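Local coordinates for polysaccharide deacetylase-like protein (Bacillus anthracis, PDB 4V33) that is a putative polysaccharide deacetylase whose fibronectin type III domain accompanies a zinc-binding catalytic domain, probably removing acetyl groups from cell-envelope polysaccharide, at residues G47-N52 with I63-I68; T73-K78 with K99-P104; Q118-G123 with L133-I138. All blocks are in the same frame, centred on the assembly; numbering follows the deposited sequence. Where two conformers were deposited one is given.

Contact 1. Residues G47-N52 with I63-I68; sequences GKISYN and IHMTDI
Ile49 and Ile63 lie side by side and point the same way, their CG2 methyls 3.9 Å apart. In both residues CG2 sits anti to the backbone N (CG1 at chi1 -65° and -62°), which brings these two branches together on the face that also carries Met65 and Tyr51. Tyr51 adds only its CB there, while its ring leads away from strand 60-66.

The opposite face carries Lys48, Ser50, His64 and Thr66. Lys48 lays its CG 3.3 Å from OD2 of Asp67, just beyond the strand end, but the chain bends at chi2 and chi3 and carries NZ away, 6.6 Å from that oxygen, so the charges do not pair. Nearby, one water ties Lys48 O, Ser50 OG and Thr66 OG1 together, donating to the carbonyl. From just past strand 48-51, Asn52 OD1 comes to the edge of the His64 ring, 3.6 Å from NE2, with amide and ring planes 42° apart.

Between the faces runs the backbone ladder: Lys48 with Thr66 and Ser50 with His64 are hydrogen-bonded pairs, and Ser50 N reaches His64 O at 3.0 Å, nearly straight. Ile49 and Ile63 both continue onto Ile119 of the facing sheet. This is the antiparallel hairpin of the first two strands in a fibronectin type III sandwich.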
# COMPACT_ATOMS: atom_id res chain seq x y z
N GLY A 47 -6.20 10.48 31.52
CA GLY A 47 -6.01 11.52 30.54
C GLY A 47 -6.40 11.09 29.13
O GLY A 47 -6.59 9.91 28.85
N LYS A 48 -6.52 12.08 28.25
CA LYS A 48 -6.84 11.81 26.86
C LYS A 48 -6.00 12.71 25.98
O LYS A 48 -5.92 13.92 26.20
CB LYS A 48 -8.33 12.06 26.59
CG LYS A 48 -9.26 11.12 27.34
CD LYS A 48 -9.18 9.70 26.80
CE LYS A 48 -9.87 9.59 25.44
NZ LYS A 48 -9.92 8.18 24.94
N ILE A 49 -5.35 12.10 24.99
CA ILE A 49 -4.58 12.84 24.01
C ILE A 49 -5.50 13.23 22.87
O ILE A 49 -6.25 12.41 22.36
CB ILE A 49 -3.44 11.98 23.46
CG1 ILE A 49 -2.43 11.65 24.57
CG2 ILE A 49 -2.75 12.68 22.29
CD1 ILE A 49 -1.45 10.57 24.20
N SER A 50 -5.45 14.50 22.48
CA SER A 50 -6.15 14.94 21.27
C SER A 50 -5.23 15.84 20.47
O SER A 50 -4.13 16.19 20.91
CB SER A 50 -7.44 15.67 21.61
OG SER A 50 -7.18 16.86 22.35
N TYR A 51 -5.66 16.21 19.27
CA TYR A 51 -4.89 17.12 18.44
C TYR A 51 -5.82 17.86 17.49
O TYR A 51 -6.92 17.40 17.20
CB TYR A 51 -3.80 16.37 17.66
CG TYR A 51 -4.27 15.11 16.99
CD1 TYR A 51 -4.80 15.14 15.70
CD2 TYR A 51 -4.16 13.87 17.62
CE1 TYR A 51 -5.23 13.98 15.08
CE2 TYR A 51 -4.59 12.71 17.00
CZ TYR A 51 -5.12 12.77 15.73
OH TYR A 51 -5.54 11.62 15.10
N ASN A 52 -5.37 19.02 17.02
CA ASN A 52 -6.14 19.77 16.04
C ASN A 52 -6.34 18.92 14.79
O ASN A 52 -5.42 18.23 14.36
CB ASN A 52 -5.44 21.08 15.69
CG ASN A 52 -5.29 22.00 16.88
OD1 ASN A 52 -5.96 21.82 17.90
ND2 ASN A 52 -4.42 22.99 16.76
N ILE A 63 -0.82 19.07 19.62
CA ILE A 63 -1.30 18.03 20.51
C ILE A 63 -1.69 18.63 21.86
O ILE A 63 -1.03 19.54 22.36
CB ILE A 63 -0.22 16.94 20.71
CG1 ILE A 63 0.10 16.28 19.37
CG2 ILE A 63 -0.66 15.90 21.73
CD1 ILE A 63 1.37 15.44 19.38
N HIS A 64 -2.78 18.14 22.45
CA HIS A 64 -3.20 18.58 23.77
C HIS A 64 -3.54 17.39 24.64
O HIS A 64 -3.79 16.29 24.14
CB HIS A 64 -4.45 19.47 23.66
CG HIS A 64 -4.30 20.62 22.72
ND1 HIS A 64 -3.75 21.83 23.10
CD2 HIS A 64 -4.64 20.75 21.41
CE1 HIS A 64 -3.76 22.65 22.07
NE2 HIS A 64 -4.29 22.02 21.03
N MET A 65 -3.57 17.62 25.95
CA MET A 65 -4.09 16.61 26.86
C MET A 65 -5.26 17.16 27.67
O MET A 65 -5.23 18.31 28.13
CB MET A 65 -3.02 16.11 27.82
CG MET A 65 -3.52 15.01 28.75
SD MET A 65 -3.00 13.37 28.24
CE MET A 65 -1.35 13.80 27.77
N THR A 66 -6.29 16.34 27.84
CA THR A 66 -7.40 16.69 28.70
C THR A 66 -7.68 15.56 29.68
O THR A 66 -7.03 14.51 29.62
CB THR A 66 -8.67 16.99 27.88
OG1 THR A 66 -8.92 15.92 26.97
CG2 THR A 66 -8.50 18.29 27.10
N ASP A 67 -8.63 15.78 30.58
CA ASP A 67 -9.10 14.75 31.50
C ASP A 67 -8.01 14.19 32.42
O ASP A 67 -8.11 13.06 32.89
CB ASP A 67 -9.77 13.61 30.73
CG ASP A 67 -10.88 14.09 29.81
OD1 ASP A 67 -11.54 15.09 30.14
OD2 ASP A 67 -11.08 13.46 28.75
N ILE A 68 -6.97 14.98 32.67
CA ILE A 68 -5.92 14.56 33.61
C ILE A 68 -6.45 14.66 35.03
O ILE A 68 -7.08 15.66 35.39
CB ILE A 68 -4.66 15.43 33.51
CG1 ILE A 68 -4.10 15.40 32.09
CG2 ILE A 68 -3.59 14.93 34.47
CD1 ILE A 68 -2.81 16.18 31.94
O HOH W 1 -8.65 10.65 32.95
O HOH W 2 -7.39 16.00 24.80

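Contact 2. Residues T73-K78 with K99-P104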
# COMPACT_ATOMS: atom_id res chain seq x y z
N THR A 73 3.05 19.37 36.64
CA THR A 73 3.78 20.55 36.20
C THR A 73 4.19 20.41 34.74
O THR A 73 4.46 21.40 34.06
CB THR A 73 5.04 20.80 37.05
OG1 THR A 73 5.86 19.63 37.06
CG2 THR A 73 4.65 21.16 38.47
N GLU A 74 4.21 19.17 34.25
CA GLU A 74 4.75 18.89 32.93
C GLU A 74 4.16 17.61 32.36
O GLU A 74 3.82 16.70 33.11
CB GLU A 74 6.28 18.76 33.06
CG GLU A 74 7.05 18.40 31.80
CD GLU A 74 8.52 18.15 32.07
OE1 GLU A 74 8.93 18.25 33.26
OE2 GLU A 74 9.27 17.86 31.11
N VAL A 75 4.03 17.55 31.04
CA VAL A 75 3.71 16.31 30.35
C VAL A 75 4.84 16.03 29.38
O VAL A 75 5.29 16.93 28.66
CB VAL A 75 2.37 16.41 29.58
CG1 VAL A 75 2.21 15.23 28.62
CG2 VAL A 75 1.21 16.47 30.56
N GLN A 76 5.33 14.80 29.36
CA GLN A 76 6.32 14.42 28.36
C GLN A 76 5.71 13.46 27.37
O GLN A 76 5.14 12.44 27.76
CB GLN A 76 7.55 13.78 29.03
CG GLN A 76 8.24 14.73 30.00
CD GLN A 76 9.58 14.22 30.48
OE1 GLN A 76 9.95 13.06 30.26
NE2 GLN A 76 10.33 15.08 31.15
N TYR A 77 5.84 13.79 26.09
CA TYR A 77 5.29 12.97 25.02
C TYR A 77 6.41 12.21 24.34
O TYR A 77 7.25 12.81 23.67
CB TYR A 77 4.59 13.84 23.97
CG TYR A 77 3.44 14.67 24.47
CD1 TYR A 77 2.15 14.17 24.48
CD2 TYR A 77 3.63 15.98 24.89
CE1 TYR A 77 1.07 14.94 24.92
CE2 TYR A 77 2.56 16.77 25.33
CZ TYR A 77 1.28 16.23 25.34
OH TYR A 77 0.21 16.99 25.76
N LYS A 78 6.42 10.89 24.49
CA LYS A 78 7.38 10.06 23.78
C LYS A 78 6.76 9.72 22.44
O LYS A 78 5.67 9.16 22.37
CB LYS A 78 7.69 8.78 24.55
CG LYS A 78 8.72 7.89 23.84
CD LYS A 78 8.85 6.52 24.50
CE LYS A 78 9.46 6.63 25.87
NZ LYS A 78 9.70 5.28 26.48
N LYS A 99 -2.57 25.73 28.92
CA LYS A 99 -3.01 25.46 27.56
C LYS A 99 -3.11 23.96 27.29
O LYS A 99 -2.79 23.50 26.20
CB LYS A 99 -2.06 26.11 26.55
CG LYS A 99 -1.91 27.61 26.69
CD LYS A 99 -1.03 28.18 25.58
CE LYS A 99 -0.87 29.68 25.70
NZ LYS A 99 -0.08 30.24 24.56
N GLN A 100 -3.56 23.22 28.30
CA GLN A 100 -3.75 21.77 28.18
C GLN A 100 -2.50 21.04 27.70
O GLN A 100 -2.58 20.10 26.91
CB GLN A 100 -4.95 21.46 27.28
CG GLN A 100 -6.28 21.96 27.85
CD GLN A 100 -7.44 21.78 26.90
OE1 GLN A 100 -7.26 21.73 25.69
NE2 GLN A 100 -8.65 21.70 27.46
N PHE A 101 -1.35 21.48 28.20
CA PHE A 101 -0.05 20.89 27.86
C PHE A 101 0.15 20.79 26.36
O PHE A 101 0.58 19.76 25.82
CB PHE A 101 0.14 19.56 28.59
CG PHE A 101 0.20 19.72 30.08
CD1 PHE A 101 1.35 20.21 30.69
CD2 PHE A 101 -0.90 19.43 30.87
CE1 PHE A 101 1.41 20.38 32.05
CE2 PHE A 101 -0.85 19.60 32.24
CZ PHE A 101 0.31 20.08 32.83
N SER A 102 -0.17 21.89 25.70
CA SER A 102 -0.07 22.01 24.25
C SER A 102 1.33 21.67 23.76
O SER A 102 2.33 22.08 24.37
CB SER A 102 -0.45 23.43 23.83
OG SER A 102 -0.03 23.71 22.51
N LEU A 103 1.40 20.92 22.67
CA LEU A 103 2.67 20.58 22.04
C LEU A 103 2.53 20.69 20.53
O LEU A 103 1.77 19.94 19.91
CB LEU A 103 3.09 19.15 22.40
CG LEU A 103 4.48 18.76 21.88
CD1 LEU A 103 5.57 19.19 22.87
CD2 LEU A 103 4.56 17.26 21.58
N PRO A 104 3.26 21.64 19.93
CA PRO A 104 3.30 21.73 18.47
C PRO A 104 3.95 20.48 17.90
O PRO A 104 4.98 20.02 18.39
CB PRO A 104 4.19 22.95 18.22
CG PRO A 104 4.12 23.75 19.48
CD PRO A 104 4.00 22.74 20.58
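Across the interior of the fibronectin type III sandwich, Tyr77 and Val75 on one sheet meet Phe101, in the loop leading into strand 103-106, and Leu103, the first residue of that strand, which is an outer strand of the other sheet. Tyr77 OH donates to Phe101 O at 2.8 Å, the hydroxyl tilted 27° from the carbonyl plane, so a buried phenol is tied to the backbone of the opposing segment. The Phe101 carbonyl oxygen lies near the plane of the Tyr77 ring, at its edge.

Val75 CG2 sits over one face of the Phe101 ring in a CH-pi contact, 3.7 Å from the centroid. Its other methyl, CG1, covers a face of the Tyr77 ring, which makes Val75 a spacer between two aromatics. Leu103 and Tyr77 slide past each other in opposite directions, CD2 to CD2 at 3.7 Å.

Strand 74-81 belongs to the four-stranded sheet and strand 103-106 to the three-stranded one, so this contact spans the sandwich rather than extending either sheet. Gln100 and Phe101 both take left-handed backbone angles just ahead of strand 103-106. On the side of strand 74-81 away from Phe101, Gln76 NE2 bonds Glu74 OE2 at 3.0 Å, and that oxygen also has Ser93 OG as a partner.

Contact 3. Residues Q118-G123 with L133-I138; sequences QIEAIG and LTKSAI
Lys135 stands beside Glu120 as a non-hydrogen-bonded pair in the antiparallel hairpin of strands 115-124 and 130-140, the last two strands of the fibronectin type III sandwich. Both side chains rise from the same face and point the same way. Starting at the root of the lysine, CB passes 3.7 Å from Ile119 O. CG then lies against Glu120 CG at 3.9 Å, and CD stays alongside that same carbon. CE reaches the carboxylate, 3.6 Å from Glu120 OE2. At the end the chain, extended until then, bends (chi4 60°) and leaves NZ 4.8 Å from OE2, too far to pair. The glutamate finds its charge partner elsewhere: OE2 makes a salt bridge with Lys86. What joins the two residues here is therefore the flanks of their aliphatic chains.

The other face turns into the sandwich. Ile119 extends CD1 to Ile138 CG2, crossing it obliquely at 4.0 Å, and also touches Ile49 and Ile63 of the facing sheet. Ala121, on the same face, meets Met65 from that sheet.

The backbone bonds are regular in the middle, where Ile119 and Ser136 exchange a pair and Ala121 N points almost straight at Thr134 O. The register slips at the end near Gly123: Leu133 and Thr134 both face Ala121, a classic beta bulge. Ala121 O receives Leu133 N at 3.1 Å, whereas the bond from Thr134 N to it is weak. The bulge swings the Leu133 side chain across the neighbouring backbone, its CB close to Ala121 O and its CD1 methyl 3.5 Å from Gly123 N.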
# COMPACT_ATOMS: atom_id res chain seq x y z
N GLN A 118 3.37 7.01 16.87
CA GLN A 118 2.84 6.63 18.17
C GLN A 118 3.23 7.66 19.23
O GLN A 118 4.30 8.28 19.15
CB GLN A 118 3.32 5.22 18.56
CG GLN A 118 2.69 4.17 17.64
CD GLN A 118 3.04 2.75 18.01
OE1 GLN A 118 2.81 2.32 19.15
NE2 GLN A 118 3.57 2.00 17.05
N ILE A 119 2.34 7.85 20.21
CA ILE A 119 2.52 8.85 21.25
C ILE A 119 2.25 8.20 22.61
O ILE A 119 1.17 7.66 22.84
CB ILE A 119 1.55 10.04 21.08
CG1 ILE A 119 1.68 10.65 19.67
CG2 ILE A 119 1.81 11.10 22.16
CD1 ILE A 119 0.55 11.61 19.31
N GLU A 120 3.23 8.26 23.51
CA GLU A 120 3.03 7.82 24.90
C GLU A 120 3.27 9.01 25.80
O GLU A 120 4.36 9.59 25.79
CB GLU A 120 4.03 6.74 25.30
CG GLU A 120 3.94 5.42 24.59
CD GLU A 120 4.93 4.42 25.17
OE1 GLU A 120 5.79 4.82 25.98
OE2 GLU A 120 4.84 3.22 24.82
N ALA A 121 2.27 9.36 26.60
CA ALA A 121 2.39 10.51 27.48
C ALA A 121 2.56 10.10 28.93
O ALA A 121 1.88 9.20 29.42
CB ALA A 121 1.17 11.40 27.35
N ILE A 122 3.49 10.77 29.61
CA ILE A 122 3.63 10.65 31.06
C ILE A 122 3.55 12.03 31.66
O ILE A 122 3.81 13.03 30.99
CB ILE A 122 4.96 9.97 31.48
CG1 ILE A 122 6.17 10.85 31.16
CG2 ILE A 122 5.07 8.58 30.87
CD1 ILE A 122 7.49 10.26 31.63
N GLY A 123 3.17 12.10 32.94
CA GLY A 123 3.11 13.37 33.63
C GLY A 123 4.23 13.46 34.65
O GLY A 123 4.71 12.44 35.14
N LEU A 133 0.25 8.25 31.94
CA LEU A 133 -1.01 8.83 31.49
C LEU A 133 -1.68 7.91 30.48
O LEU A 133 -2.44 7.01 30.85
CB LEU A 133 -0.79 10.24 30.94
CG LEU A 133 -0.21 11.22 31.98
CD1 LEU A 133 0.08 12.58 31.34
CD2 LEU A 133 -1.11 11.38 33.21
N THR A 134 -1.41 8.12 29.20
CA THR A 134 -2.10 7.35 28.17
C THR A 134 -1.29 7.29 26.87
O THR A 134 -0.24 7.92 26.76
CB THR A 134 -3.52 7.92 27.95
OG1 THR A 134 -4.26 7.08 27.05
CG2 THR A 134 -3.45 9.34 27.41
N LYS A 135 -1.79 6.52 25.91
CA LYS A 135 -1.12 6.35 24.63
C LYS A 135 -2.11 6.64 23.52
O LYS A 135 -3.32 6.45 23.69
CB LYS A 135 -0.60 4.92 24.48
CG LYS A 135 0.30 4.44 25.60
CD LYS A 135 0.70 2.99 25.39
CE LYS A 135 1.67 2.51 26.46
NZ LYS A 135 1.08 2.60 27.82
N SER A 136 -1.59 7.10 22.39
CA SER A 136 -2.41 7.31 21.20
C SER A 136 -1.51 7.28 19.98
O SER A 136 -0.37 6.84 20.05
CB SER A 136 -3.15 8.65 21.29
OG SER A 136 -4.17 8.75 20.30
N ALA A 137 -2.05 7.74 18.86
CA ALA A 137 -1.31 7.82 17.63
C ALA A 137 -1.89 8.92 16.76
O ALA A 137 -3.05 9.32 16.93
CB ALA A 137 -1.34 6.49 16.89
N ILE A 138 -1.07 9.42 15.84
CA ILE A 138 -1.52 10.36 14.83
C ILE A 138 -0.95 9.92 13.49
O ILE A 138 0.20 9.50 13.41
CB ILE A 138 -1.08 11.80 15.16
CG1 ILE A 138 -1.59 12.77 14.09
CG2 ILE A 138 0.44 11.89 15.32
CD1 ILE A 138 -1.46 14.21 14.49

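How the contacts relate
The three contacts account for much of one fibronectin type III sandwich. Contact 1 lies in the three-stranded sheet, contact 3 in the four-stranded one, and contact 2 reaches across between them; their centres are 9 to 10 Å apart. Contact 2 joins each neighbour through the backbone: Ile63 N is 2.7 Å from Leu103 O, and Gln76 N is 2.8 Å from Ile122 O, both probable hydrogen bonds. Contacts 1 and 3 meet by side chains, as where Tyr51 CD1 lies 3.7 Å from Ile138 CD1. None belongs to the zinc site of Asp206, His264 and His268, which sits in the separate deacetylase domain.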